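Local coordinates for protein 2',5'-phosphodiesterase 12 (Homo sapiens, PDB 4Z0V) that belongs to the endonuclease/exonuclease/phosphatase family, with an added N-terminal domain of the E-set type, and carries a magnesium ion in its DNase I-like domain, at residues Q261-V265 / T286-W290; I230-L236 / I300-A305; Y337-I341 / D392-I396; V183-F188 / G203-I207. All blocks are in the same frame, centred on the assembly; numbering follows the deposited sequence. Where two conformers were deposited one is given.

How the interactions relate
All four contacts lie in the DNase I-like domain. Interactions 2 and 3 are buried and mainly apolar. Interaction 1 is partly buried and the most polar, with a direct hydrogen bond, two waters and a cation-pi contact. Interaction 4 is a surface contact built on phenylalanines. Interactions 1, 2 and 3 reach the seven-stranded sheet, whereas interaction 4 belongs to a separate six-stranded sheet. Gln301 of interaction 2 ties into interaction 1: Gln301 NE2 lies 3.0 Å from Ser264 OG and Gln301 OE1 3.0 Å from Tyr289 N, both probable hydrogen bonds. Interactions 2 and 3 touch where Met302 meets Val340. Interaction 4 touches interaction 1 where Arg206 packs on Val265.

Interaction 1: residues Q261-V265 / T286-W290; sequences QRSSV and THLYW
Thr286 meets Val265 near the end of strand 280-287, in the two-sheet alpha/beta sandwich of the endonuclease/exonuclease/phosphatase family. The touching parts run nearly antiparallel. Thr286 OG1 donates to Val265 O at 2.7 Å, tilted 25° from the carbonyl plane. At His287 the backbones are bridged by water instead. His287 O accepts from water 2 at 2.7 Å, and that water accepts from Val265 N. The same oxygen accepts from water 1 at 3.0 Å, which also bonds Ser264 OG. Two waters therefore grip one carbonyl, while Gln301 NE2 provides another bond to Ser264 OG. His287 N is buried without a partner in the model. The His287 side chain comes to about 5 Å from the bound magnesium ion, so this segment borders the metal site. Leu288 adds little here. Its CB points away from 261-265, and its O bonds Asn329 ND2. At Tyr289 the backbone N is held by Gln301 OE1, and the ring receives Arg262. Arg262 CD sits over the ring face, 3.6 Å from the centroid, in a CH-pi contact. Bends at chi2 and chi3 lead the arginine chain across the ring. Its NH2 bonds Lys258 O. The cation-pi contact is off-centre, and the guanidinium plane is turned 40° from the ring. Arg262 NE ends up above the rim, 3.3 Å from Tyr289 CE1.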
loop_
_atom_site.group_PDB
_atom_site.type_symbol
_atom_site.label_atom_id
_atom_site.label_comp_id
_atom_site.label_asym_id
_atom_site.label_seq_id
_atom_site.Cartn_x
_atom_site.Cartn_y
_atom_site.Cartn_z
ATOM N N GLN A 261 19.504 -4.420 -15.450
ATOM C CA GLN A 261 20.107 -3.746 -14.295
ATOM C C GLN A 261 19.091 -3.420 -13.220
ATOM O O GLN A 261 19.470 -3.272 -12.060
ATOM C CB GLN A 261 20.706 -2.396 -14.732
ATOM C CG GLN A 261 22.018 -2.514 -15.474
ATOM C CD GLN A 261 22.277 -1.266 -16.288
ATOM O OE1 GLN A 261 21.938 -0.137 -15.891
ATOM N NE2 GLN A 261 22.945 -1.439 -17.416
ATOM N N ARG A 262 17.821 -3.179 -13.615
ATOM C CA ARG A 262 16.800 -2.691 -12.681
ATOM C C ARG A 262 16.516 -3.659 -11.559
ATOM O O ARG A 262 16.534 -4.882 -11.739
ATOM C CB ARG A 262 15.485 -2.324 -13.387
ATOM C CG ARG A 262 15.709 -1.702 -14.751
ATOM C CD ARG A 262 15.674 -0.207 -14.808
ATOM N NE ARG A 262 16.494 0.455 -13.799
ATOM C CZ ARG A 262 17.767 0.798 -13.952
ATOM N NH1 ARG A 262 18.396 1.459 -12.997
ATOM N NH2 ARG A 262 18.419 0.480 -15.061
ATOM N N SER A 263 16.202 -3.094 -10.402
ATOM C CA SER A 263 15.908 -3.853 -9.203
ATOM C C SER A 263 14.394 -4.061 -8.998
ATOM O O SER A 263 14.008 -4.736 -8.047
ATOM C CB SER A 263 16.493 -3.134 -7.995
ATOM O OG SER A 263 15.873 -1.867 -7.862
ATOM N N SER A 264 13.560 -3.495 -9.891
ATOM C CA SER A 264 12.087 -3.538 -9.786
ATOM C C SER A 264 11.570 -4.981 -9.574
ATOM O O SER A 264 12.048 -5.949 -10.191
ATOM C CB SER A 264 11.424 -2.898 -10.999
ATOM O OG SER A 264 12.177 -1.803 -11.504
ATOM N N VAL A 265 10.589 -5.085 -8.669
ATOM C CA VAL A 265 9.984 -6.332 -8.261
ATOM C C VAL A 265 8.466 -6.301 -8.498
ATOM O O VAL A 265 7.831 -5.239 -8.662
ATOM C CB VAL A 265 10.322 -6.670 -6.767
ATOM C CG1 VAL A 265 11.835 -6.911 -6.574
ATOM C CG2 VAL A 265 9.817 -5.571 -5.824
ATOM N N THR A 286 3.073 -3.778 -7.941
ATOM C CA THR A 286 4.428 -3.456 -8.407
ATOM C C THR A 286 4.730 -1.969 -8.287
ATOM O O THR A 286 3.863 -1.156 -7.971
ATOM C CB THR A 286 4.627 -3.914 -9.897
ATOM O OG1 THR A 286 6.030 -3.930 -10.199
ATOM C CG2 THR A 286 3.896 -2.995 -10.915
ATOM N N HIS A 287 6.008 -1.640 -8.498
ATOM C CA HIS A 287 6.522 -0.277 -8.566
ATOM C C HIS A 287 7.513 -0.303 -9.715
ATOM O O HIS A 287 8.587 -0.895 -9.572
ATOM C CB HIS A 287 7.171 0.126 -7.222
ATOM C CG HIS A 287 7.521 1.585 -7.136
ATOM N ND1 HIS A 287 8.118 2.107 -5.997
ATOM C CD2 HIS A 287 7.371 2.582 -8.047
ATOM C CE1 HIS A 287 8.309 3.399 -6.241
ATOM N NE2 HIS A 287 7.870 3.740 -7.455
ATOM N N LEU A 288 7.098 0.205 -10.907
ATOM C CA LEU A 288 7.949 0.076 -12.081
ATOM C C LEU A 288 9.043 1.116 -12.056
ATOM O O LEU A 288 8.980 2.052 -11.266
ATOM C CB LEU A 288 7.158 0.188 -13.386
ATOM C CG LEU A 288 6.089 -0.885 -13.661
ATOM C CD1 LEU A 288 5.504 -0.708 -15.073
ATOM C CD2 LEU A 288 6.633 -2.322 -13.487
ATOM N N TYR A 289 10.062 0.919 -12.912
ATOM C CA TYR A 289 11.194 1.847 -13.024
ATOM C C TYR A 289 10.672 3.285 -13.178
ATOM O O TYR A 289 9.699 3.515 -13.881
ATOM C CB TYR A 289 12.048 1.445 -14.196
ATOM C CG TYR A 289 13.245 2.347 -14.377
ATOM C CD1 TYR A 289 14.100 2.634 -13.311
ATOM C CD2 TYR A 289 13.550 2.878 -15.622
ATOM C CE1 TYR A 289 15.228 3.438 -13.488
ATOM C CE2 TYR A 289 14.672 3.681 -15.810
ATOM C CZ TYR A 289 15.521 3.937 -14.746
ATOM O OH TYR A 289 16.628 4.722 -14.959
ATOM N N TRP A 290 11.290 4.225 -12.482
ATOM C CA TRP A 290 10.791 5.585 -12.335
ATOM C C TRP A 290 11.263 6.624 -13.358
ATOM O O TRP A 290 10.593 7.646 -13.478
ATOM C CB TRP A 290 11.199 6.104 -10.935
ATOM C CG TRP A 290 12.690 6.232 -10.793
ATOM C CD1 TRP A 290 13.574 5.231 -10.512
ATOM C CD2 TRP A 290 13.482 7.401 -11.068
ATOM N NE1 TRP A 290 14.858 5.711 -10.554
ATOM C CE2 TRP A 290 14.834 7.034 -10.918
ATOM C CE3 TRP A 290 13.176 8.726 -11.427
ATOM C CZ2 TRP A 290 15.880 7.946 -11.093
ATOM C CZ3 TRP A 290 14.216 9.625 -11.627
ATOM C CH2 TRP A 290 15.547 9.234 -11.459
HETATM O O HOH W 1 11.466 0.072 -9.489
HETATM O O HOH W 2 9.626 -2.511 -7.634
#

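Interaction 2: residues I230-L236 / I300-A305; sequences ISFYEAL and IQMAVA
Phe232 is wedged against Gln301, Val304 and Ala305, and this is the tight part of the contact. Gln301 CB lies over one face of the ring, 4.2 Å from its centroid, in a CH-pi contact. Val304 CG1 comes to the ring edge, near its plane, at 3.8 Å from Phe232 CD1. Ala305 CB approaches obliquely, 3.6 Å from Phe232 CE1. Phe232 CE1 also lies 3.5 Å from the backbone Gln301 O. The Gln301 chain, extended beyond CG, carries its amide past the ring to bond Ser264 beyond the helix. Val304 splits its two methyls. CG1, anti to the backbone N (chi1 173°), also meets Ile230 CD1 and Ala235 CB, while CG2 meets Leu236 CB at 4.1 Å. Packing is looser at Leu236, whose CD2 reaches Ile300 CG2 at 4.0 Å. Leu245 and Val259 from neighbouring helices also touch this end. On the far side of helix 232-238, Tyr233 points away and Glu234 is exposed to solvent. The axes of 232-236 and 300-305 pass 10.1 Å apart at 66°. The contact joins the helix after strand 222-231 to helix 295-316, as mainly apolar helix-on-helix packing in the outer layer of a DNase I-like sandwich.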
loop_
_atom_site.group_PDB
_atom_site.type_symbol
_atom_site.label_atom_id
_atom_site.label_comp_id
_atom_site.label_asym_id
_atom_site.label_seq_id
_atom_site.Cartn_x
_atom_site.Cartn_y
_atom_site.Cartn_z
ATOM N N ILE A 230 8.406 -12.012 -7.951
ATOM C CA ILE A 230 9.595 -12.094 -8.807
ATOM C C ILE A 230 10.324 -10.769 -8.846
ATOM O O ILE A 230 9.734 -9.720 -8.578
ATOM C CB ILE A 230 9.274 -12.530 -10.276
ATOM C CG1 ILE A 230 8.256 -11.563 -10.967
ATOM C CG2 ILE A 230 8.829 -14.016 -10.383
ATOM C CD1 ILE A 230 8.213 -11.638 -12.567
ATOM N N SER A 231 11.612 -10.826 -9.240
ATOM C CA SER A 231 12.378 -9.678 -9.690
ATOM C C SER A 231 12.258 -9.729 -11.212
ATOM O O SER A 231 12.444 -10.816 -11.764
ATOM C CB SER A 231 13.832 -9.766 -9.239
ATOM O OG SER A 231 13.897 -9.544 -7.838
ATOM N N PHE A 232 11.887 -8.631 -11.894
ATOM C CA PHE A 232 11.758 -8.695 -13.362
ATOM C C PHE A 232 13.064 -9.125 -14.042
ATOM O O PHE A 232 12.997 -9.917 -14.964
ATOM C CB PHE A 232 11.295 -7.365 -13.987
ATOM C CG PHE A 232 9.928 -6.887 -13.524
ATOM C CD1 PHE A 232 8.782 -7.633 -13.793
ATOM C CD2 PHE A 232 9.790 -5.695 -12.829
ATOM C CE1 PHE A 232 7.526 -7.195 -13.348
ATOM C CE2 PHE A 232 8.539 -5.266 -12.378
ATOM C CZ PHE A 232 7.417 -6.009 -12.655
ATOM N N TYR A 233 14.235 -8.647 -13.577
ATOM C CA TYR A 233 15.492 -8.982 -14.268
ATOM C C TYR A 233 15.770 -10.494 -14.194
ATOM O O TYR A 233 16.224 -11.086 -15.165
ATOM C CB TYR A 233 16.675 -8.167 -13.690
ATOM C CG TYR A 233 17.219 -8.690 -12.380
ATOM C CD1 TYR A 233 16.758 -8.196 -11.164
ATOM C CD2 TYR A 233 18.214 -9.666 -12.355
ATOM C CE1 TYR A 233 17.244 -8.692 -9.951
ATOM C CE2 TYR A 233 18.702 -10.170 -11.152
ATOM C CZ TYR A 233 18.200 -9.694 -9.952
ATOM O OH TYR A 233 18.684 -10.186 -8.767
ATOM N N GLU A 234 15.466 -11.108 -13.053
ATOM C CA GLU A 234 15.710 -12.535 -12.827
ATOM C C GLU A 234 14.794 -13.370 -13.701
ATOM O O GLU A 234 15.260 -14.292 -14.379
ATOM C CB GLU A 234 15.464 -12.840 -11.354
ATOM C CG GLU A 234 16.246 -14.016 -10.816
ATOM C CD GLU A 234 16.303 -14.000 -9.303
ATOM O OE1 GLU A 234 15.263 -13.697 -8.673
ATOM O OE2 GLU A 234 17.398 -14.246 -8.747
ATOM N N ALA A 235 13.483 -13.034 -13.710
ATOM C CA ALA A 235 12.512 -13.744 -14.526
ATOM C C ALA A 235 12.856 -13.634 -16.008
ATOM O O ALA A 235 12.865 -14.651 -16.693
ATOM C CB ALA A 235 11.113 -13.200 -14.275
ATOM N N LEU A 236 13.170 -12.416 -16.492
ATOM C CA LEU A 236 13.457 -12.201 -17.912
ATOM C C LEU A 236 14.730 -12.936 -18.374
ATOM O O LEU A 236 14.733 -13.531 -19.465
ATOM C CB LEU A 236 13.573 -10.701 -18.229
ATOM C CG LEU A 236 13.910 -10.324 -19.691
ATOM C CD1 LEU A 236 12.829 -10.836 -20.681
ATOM C CD2 LEU A 236 14.073 -8.832 -19.824
ATOM N N ILE A 300 8.822 -3.198 -21.191
ATOM C CA ILE A 300 9.390 -4.549 -21.079
ATOM C C ILE A 300 9.044 -5.115 -19.702
ATOM O O ILE A 300 8.645 -6.280 -19.614
ATOM C CB ILE A 300 10.900 -4.595 -21.410
ATOM C CG1 ILE A 300 11.104 -4.343 -22.942
ATOM C CG2 ILE A 300 11.524 -5.957 -21.018
ATOM C CD1 ILE A 300 12.364 -3.752 -23.249
ATOM N N GLN A 301 9.116 -4.283 -18.650
ATOM C CA GLN A 301 8.744 -4.769 -17.304
ATOM C C GLN A 301 7.269 -5.219 -17.265
ATOM O O GLN A 301 6.959 -6.299 -16.726
ATOM C CB GLN A 301 9.011 -3.702 -16.237
ATOM C CG GLN A 301 10.476 -3.434 -16.028
ATOM C CD GLN A 301 10.783 -2.483 -14.898
ATOM O OE1 GLN A 301 10.022 -1.542 -14.611
ATOM N NE2 GLN A 301 11.993 -2.605 -14.342
ATOM N N MET A 302 6.379 -4.430 -17.887
ATOM C CA MET A 302 4.953 -4.761 -17.963
ATOM C C MET A 302 4.736 -6.063 -18.761
ATOM O O MET A 302 3.920 -6.891 -18.354
ATOM C CB MET A 302 4.151 -3.583 -18.565
ATOM C CG MET A 302 2.637 -3.846 -18.719
ATOM S SD MET A 302 1.792 -4.370 -17.193
ATOM C CE MET A 302 2.260 -3.177 -16.128
ATOM N N ALA A 303 5.479 -6.267 -19.858
ATOM C CA ALA A 303 5.356 -7.494 -20.664
ATOM C C ALA A 303 5.752 -8.738 -19.823
ATOM O O ALA A 303 5.056 -9.763 -19.877
ATOM C CB ALA A 303 6.240 -7.387 -21.900
ATOM N N VAL A 304 6.819 -8.613 -19.005
ATOM C CA VAL A 304 7.257 -9.696 -18.091
ATOM C C VAL A 304 6.145 -9.916 -17.053
ATOM O O VAL A 304 5.784 -11.070 -16.761
ATOM C CB VAL A 304 8.602 -9.377 -17.387
ATOM C CG1 VAL A 304 8.942 -10.429 -16.308
ATOM C CG2 VAL A 304 9.754 -9.249 -18.384
ATOM N N ALA A 305 5.668 -8.812 -16.449
ATOM C CA ALA A 305 4.638 -8.898 -15.393
ATOM C C ALA A 305 3.409 -9.617 -15.897
ATOM O O ALA A 305 2.918 -10.518 -15.227
ATOM C CB ALA A 305 4.254 -7.501 -14.883
#

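Interaction 3: residues Y337-I341 / D392-I396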
loop_
_atom_site.group_PDB
_atom_site.type_symbol
_atom_site.label_atom_id
_atom_site.label_comp_id
_atom_site.label_asym_id
_atom_site.label_seq_id
_atom_site.Cartn_x
_atom_site.Cartn_y
_atom_site.Cartn_z
ATOM N N TYR A 337 0.803 2.300 -20.944
ATOM C CA TYR A 337 -0.629 2.345 -20.666
ATOM C C TYR A 337 -1.448 1.793 -21.857
ATOM O O TYR A 337 -2.417 1.060 -21.649
ATOM C CB TYR A 337 -1.069 3.761 -20.317
ATOM C CG TYR A 337 -2.503 3.814 -19.844
ATOM C CD1 TYR A 337 -2.838 3.499 -18.525
ATOM C CD2 TYR A 337 -3.529 4.181 -20.709
ATOM C CE1 TYR A 337 -4.163 3.549 -18.086
ATOM C CE2 TYR A 337 -4.850 4.259 -20.274
ATOM C CZ TYR A 337 -5.164 3.931 -18.966
ATOM O OH TYR A 337 -6.469 3.988 -18.552
ATOM N N HIS A 338 -1.108 2.204 -23.087
ATOM C CA HIS A 338 -1.802 1.721 -24.298
ATOM C C HIS A 338 -1.740 0.162 -24.376
ATOM O O HIS A 338 -2.748 -0.513 -24.645
ATOM C CB HIS A 338 -1.130 2.356 -25.529
ATOM C CG HIS A 338 -1.676 1.866 -26.832
ATOM N ND1 HIS A 338 -2.683 2.548 -27.494
ATOM C CD2 HIS A 338 -1.362 0.753 -27.536
ATOM C CE1 HIS A 338 -2.932 1.840 -28.589
ATOM N NE2 HIS A 338 -2.169 0.743 -28.648
ATOM N N PHE A 339 -0.570 -0.389 -24.130
ATOM C CA PHE A 339 -0.325 -1.828 -24.150
ATOM C C PHE A 339 -1.259 -2.541 -23.146
ATOM O O PHE A 339 -1.938 -3.492 -23.510
ATOM C CB PHE A 339 1.157 -2.119 -23.852
ATOM C CG PHE A 339 1.507 -3.590 -23.683
ATOM C CD1 PHE A 339 1.230 -4.511 -24.688
ATOM C CD2 PHE A 339 2.103 -4.049 -22.511
ATOM C CE1 PHE A 339 1.567 -5.862 -24.534
ATOM C CE2 PHE A 339 2.433 -5.398 -22.354
ATOM C CZ PHE A 339 2.155 -6.301 -23.364
ATOM N N VAL A 340 -1.387 -2.001 -21.915
ATOM C CA VAL A 340 -2.227 -2.627 -20.887
ATOM C C VAL A 340 -3.688 -2.661 -21.336
ATOM O O VAL A 340 -4.315 -3.721 -21.307
ATOM C CB VAL A 340 -2.083 -1.925 -19.502
ATOM C CG1 VAL A 340 -3.076 -2.503 -18.482
ATOM C CG2 VAL A 340 -0.655 -2.027 -18.973
ATOM N N ILE A 341 -4.216 -1.505 -21.747
ATOM C CA ILE A 341 -5.631 -1.305 -22.079
ATOM C C ILE A 341 -6.047 -1.938 -23.428
ATOM O O ILE A 341 -7.183 -2.397 -23.548
ATOM C CB ILE A 341 -5.900 0.243 -22.065
ATOM C CG1 ILE A 341 -5.683 0.820 -20.631
ATOM C CG2 ILE A 341 -7.297 0.619 -22.580
ATOM C CD1 ILE A 341 -6.419 0.150 -19.518
ATOM N N ASP A 392 -0.369 6.033 -10.976
ATOM C CA ASP A 392 -0.883 4.868 -10.221
ATOM C C ASP A 392 -2.164 4.346 -10.786
ATOM O O ASP A 392 -3.021 5.131 -11.213
ATOM C CB ASP A 392 -1.130 5.268 -8.751
ATOM C CG ASP A 392 0.112 5.839 -8.097
ATOM O OD1 ASP A 392 0.957 5.043 -7.638
ATOM O OD2 ASP A 392 0.295 7.084 -8.140
ATOM N N TYR A 393 -2.326 3.011 -10.777
ATOM C CA TYR A 393 -3.555 2.410 -11.300
ATOM C C TYR A 393 -3.973 1.187 -10.521
ATOM O O TYR A 393 -3.130 0.505 -9.936
ATOM C CB TYR A 393 -3.383 2.000 -12.770
ATOM C CG TYR A 393 -2.919 3.117 -13.684
ATOM C CD1 TYR A 393 -3.833 3.987 -14.273
ATOM C CD2 TYR A 393 -1.568 3.306 -13.953
ATOM C CE1 TYR A 393 -3.406 5.051 -15.074
ATOM C CE2 TYR A 393 -1.126 4.373 -14.737
ATOM C CZ TYR A 393 -2.053 5.228 -15.314
ATOM O OH TYR A 393 -1.613 6.287 -16.074
ATOM N N ILE A 394 -5.279 0.895 -10.534
ATOM C CA ILE A 394 -5.818 -0.376 -10.049
ATOM C C ILE A 394 -6.366 -1.022 -11.316
ATOM O O ILE A 394 -7.417 -0.594 -11.775
ATOM C CB ILE A 394 -6.870 -0.253 -8.933
ATOM C CG1 ILE A 394 -6.241 0.356 -7.642
ATOM C CG2 ILE A 394 -7.508 -1.640 -8.636
ATOM C CD1 ILE A 394 -7.316 0.879 -6.615
ATOM N N PHE A 395 -5.637 -1.945 -11.917
ATOM C CA PHE A 395 -6.108 -2.587 -13.152
ATOM C C PHE A 395 -6.929 -3.802 -12.790
ATOM O O PHE A 395 -6.473 -4.652 -12.001
ATOM C CB PHE A 395 -4.951 -2.970 -14.065
ATOM C CG PHE A 395 -4.233 -1.797 -14.696
ATOM C CD1 PHE A 395 -4.890 -0.956 -15.597
ATOM C CD2 PHE A 395 -2.885 -1.571 -14.443
ATOM C CE1 PHE A 395 -4.224 0.131 -16.174
ATOM C CE2 PHE A 395 -2.210 -0.506 -15.058
ATOM C CZ PHE A 395 -2.880 0.325 -15.931
ATOM N N ILE A 396 -8.152 -3.894 -13.359
ATOM C CA ILE A 396 -9.034 -5.014 -13.000
ATOM C C ILE A 396 -9.372 -5.868 -14.195
ATOM O O ILE A 396 -9.533 -5.367 -15.294
ATOM C CB ILE A 396 -10.321 -4.558 -12.289
ATOM C CG1 ILE A 396 -11.214 -3.682 -13.214
ATOM C CG2 ILE A 396 -9.995 -3.836 -10.957
ATOM C CD1 ILE A 396 -12.628 -3.493 -12.753
#
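This is apolar, largely aromatic packing of a helix on a sheet: helix 335-342 lies against strand 387-397 of the seven-stranded sheet. Val340 and Phe395 form its middle. Val340 CG1 stands over the centre of the Phe395 ring, 3.7 Å from the centroid and 11° off the normal, in a CH-pi contact. The methyl reaches there because CG1 is anti to the Val340 backbone N (chi1 174°). Tyr393 CB covers the opposite face of the same ring, so the phenyl is sandwiched. Tyr337 CE1 comes to its edge, in plane, at 3.9 Å from Phe395 CE1. Ile341 CD1 adds an oblique contact, 4.0 Å from the same Phe395 CE1. In this alpha/beta sandwich the strand has one face to the helix layer and the other to the second sheet. Tyr393 and Phe395 point to the helix, whereas Ile394 and Ile396 pack on strand 433-439. The helix is also backed by helix 295-316, where Leu299 and Leu306 touch Phe339. The rings of Tyr337 and Tyr393 meet obliquely, with planes at 38° and centroids 5.1 Å apart. Tyr337 CD1 lies over a face of the Tyr393 ring. The closest approach is Tyr337 CE1 to Tyr393 CE1, at 3.4 Å. Tyr393 OH has its partner outside the contact, in the carbonyl oxygen of Ser330. Tyr337 OH makes a weak hydrogen bond to Glu377.

Interaction 4: residues V183-F188 / G203-I207; sequences VDRAVF and GVFRI
Phe188 and Phe205 carry this contact by reciprocal CH-pi packing. Phe205 CB sits over the centre of the Phe188 ring, 3.5 Å from the centroid and 2° off the normal. In return, Phe188 CB lies over a face of the Phe205 ring, 4.1 Å from its centroid. Both side chains hold CG anti to the backbone N (chi1 close to 180°) and slide past each other in opposite directions. The ring planes are 13° apart, but the rings barely overlap. An apolar contact extends the patch: Val183 CG1 touches Phe205 CE1 at 3.8 Å. Carbonyl oxygens meet the ring edges. Val183 O lies in the Phe205 plane, 3.3 Å from Phe205 CE1, and Gly203 O lies near the Phe188 plane, 3.8 Å from Phe188 CZ. These segments belong to a beta-alpha-beta unit: strand 177-184, helix 185-198 and the parallel strand 201-207, with strand 211-218 between the two strands. Asp184, just before the helix, turns away and bonds the backbone N of Asp136 and Thr137. Across the contact, cohesion thus comes from ring faces packed on CB methylenes, with a Val183 methyl at the margin, and the rim carbonyls probably add a mild electrostatic attraction to the ring hydrogens.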
loop_
_atom_site.group_PDB
_atom_site.type_symbol
_atom_site.label_atom_id
_atom_site.label_comp_id
_atom_site.label_asym_id
_atom_site.label_seq_id
_atom_site.Cartn_x
_atom_site.Cartn_y
_atom_site.Cartn_z
ATOM N N VAL A 183 7.261 0.921 0.866
ATOM C CA VAL A 183 7.104 0.524 2.260
ATOM C C VAL A 183 8.479 0.223 2.826
ATOM O O VAL A 183 9.109 -0.751 2.407
ATOM C CB VAL A 183 6.169 -0.721 2.387
ATOM C CG1 VAL A 183 6.034 -1.169 3.861
ATOM C CG2 VAL A 183 4.790 -0.456 1.769
ATOM N N ASP A 184 8.897 0.960 3.844
ATOM C CA ASP A 184 10.187 0.651 4.494
ATOM C C ASP A 184 10.033 -0.593 5.352
ATOM O O ASP A 184 8.923 -0.881 5.827
ATOM C CB ASP A 184 10.649 1.822 5.388
ATOM C CG ASP A 184 10.781 3.150 4.688
ATOM O OD1 ASP A 184 9.826 3.980 4.788
ATOM O OD2 ASP A 184 11.878 3.427 4.156
ATOM N N ARG A 185 11.150 -1.332 5.558
ATOM C CA ARG A 185 11.121 -2.548 6.368
ATOM C C ARG A 185 10.500 -2.281 7.754
ATOM O O ARG A 185 9.581 -3.006 8.140
ATOM C CB ARG A 185 12.522 -3.191 6.509
ATOM C CG ARG A 185 12.485 -4.478 7.345
ATOM C CD ARG A 185 13.837 -5.159 7.534
ATOM N NE ARG A 185 14.378 -5.751 6.304
ATOM C CZ ARG A 185 13.932 -6.869 5.736
ATOM N NH1 ARG A 185 12.898 -7.521 6.254
ATOM N NH2 ARG A 185 14.498 -7.326 4.631
ATOM N N ALA A 186 10.954 -1.249 8.502
ATOM C CA ALA A 186 10.411 -0.939 9.838
ATOM C C ALA A 186 8.981 -0.416 9.766
ATOM O O ALA A 186 8.224 -0.630 10.705
ATOM C CB ALA A 186 11.296 0.082 10.561
ATOM N N VAL A 187 8.597 0.216 8.644
ATOM C CA VAL A 187 7.210 0.708 8.499
ATOM C C VAL A 187 6.274 -0.505 8.423
ATOM O O VAL A 187 5.228 -0.510 9.082
ATOM C CB VAL A 187 7.081 1.653 7.284
ATOM C CG1 VAL A 187 5.605 1.919 6.930
ATOM C CG2 VAL A 187 7.822 2.963 7.585
ATOM N N PHE A 188 6.657 -1.538 7.650
ATOM C CA PHE A 188 5.847 -2.754 7.553
ATOM C C PHE A 188 5.661 -3.386 8.923
ATOM O O PHE A 188 4.534 -3.618 9.325
ATOM C CB PHE A 188 6.485 -3.777 6.590
ATOM C CG PHE A 188 5.650 -5.028 6.441
ATOM C CD1 PHE A 188 4.493 -5.024 5.672
ATOM C CD2 PHE A 188 5.997 -6.198 7.105
ATOM C CE1 PHE A 188 3.697 -6.167 5.573
ATOM C CE2 PHE A 188 5.192 -7.340 7.012
ATOM C CZ PHE A 188 4.052 -7.320 6.245
ATOM N N GLY A 203 -0.829 -9.107 6.304
ATOM C CA GLY A 203 -0.019 -8.646 5.183
ATOM C C GLY A 203 1.228 -9.444 4.879
ATOM O O GLY A 203 1.715 -10.222 5.717
ATOM N N VAL A 204 1.747 -9.229 3.656
ATOM C CA VAL A 204 2.990 -9.837 3.164
ATOM C C VAL A 204 3.864 -8.711 2.578
ATOM O O VAL A 204 3.360 -7.695 2.061
ATOM C CB VAL A 204 2.739 -11.000 2.173
ATOM C CG1 VAL A 204 2.088 -12.192 2.891
ATOM C CG2 VAL A 204 1.900 -10.562 0.977
ATOM N N PHE A 205 5.178 -8.869 2.720
ATOM C CA PHE A 205 6.136 -7.825 2.342
ATOM C C PHE A 205 7.196 -8.377 1.408
ATOM O O PHE A 205 7.722 -9.465 1.651
ATOM C CB PHE A 205 6.775 -7.267 3.634
ATOM C CG PHE A 205 7.783 -6.150 3.483
ATOM C CD1 PHE A 205 7.429 -4.943 2.880
ATOM C CD2 PHE A 205 9.054 -6.265 4.034
ATOM C CE1 PHE A 205 8.362 -3.897 2.756
ATOM C CE2 PHE A 205 9.983 -5.218 3.923
ATOM C CZ PHE A 205 9.627 -4.035 3.289
ATOM N N ARG A 206 7.529 -7.609 0.366
ATOM C CA ARG A 206 8.598 -7.953 -0.579
ATOM C C ARG A 206 9.527 -6.748 -0.683
ATOM O O ARG A 206 9.186 -5.768 -1.339
ATOM C CB ARG A 206 8.013 -8.369 -1.940
ATOM C CG ARG A 206 9.042 -8.547 -3.093
ATOM C CD ARG A 206 10.096 -9.607 -2.782
ATOM N NE ARG A 206 9.466 -10.885 -2.451
ATOM C CZ ARG A 206 10.107 -11.975 -2.051
ATOM N NH1 ARG A 206 11.431 -11.965 -1.909
ATOM N NH2 ARG A 206 9.432 -13.084 -1.777
ATOM N N ILE A 207 10.674 -6.804 0.002
ATOM C CA ILE A 207 11.582 -5.664 -0.001
ATOM C C ILE A 207 12.479 -5.690 -1.251
ATOM O O ILE A 207 12.690 -6.757 -1.821
ATOM C CB ILE A 207 12.421 -5.604 1.315
ATOM C CG1 ILE A 207 12.942 -4.165 1.570
ATOM C CG2 ILE A 207 13.557 -6.661 1.347
ATOM C CD1 ILE A 207 13.478 -3.918 2.884
#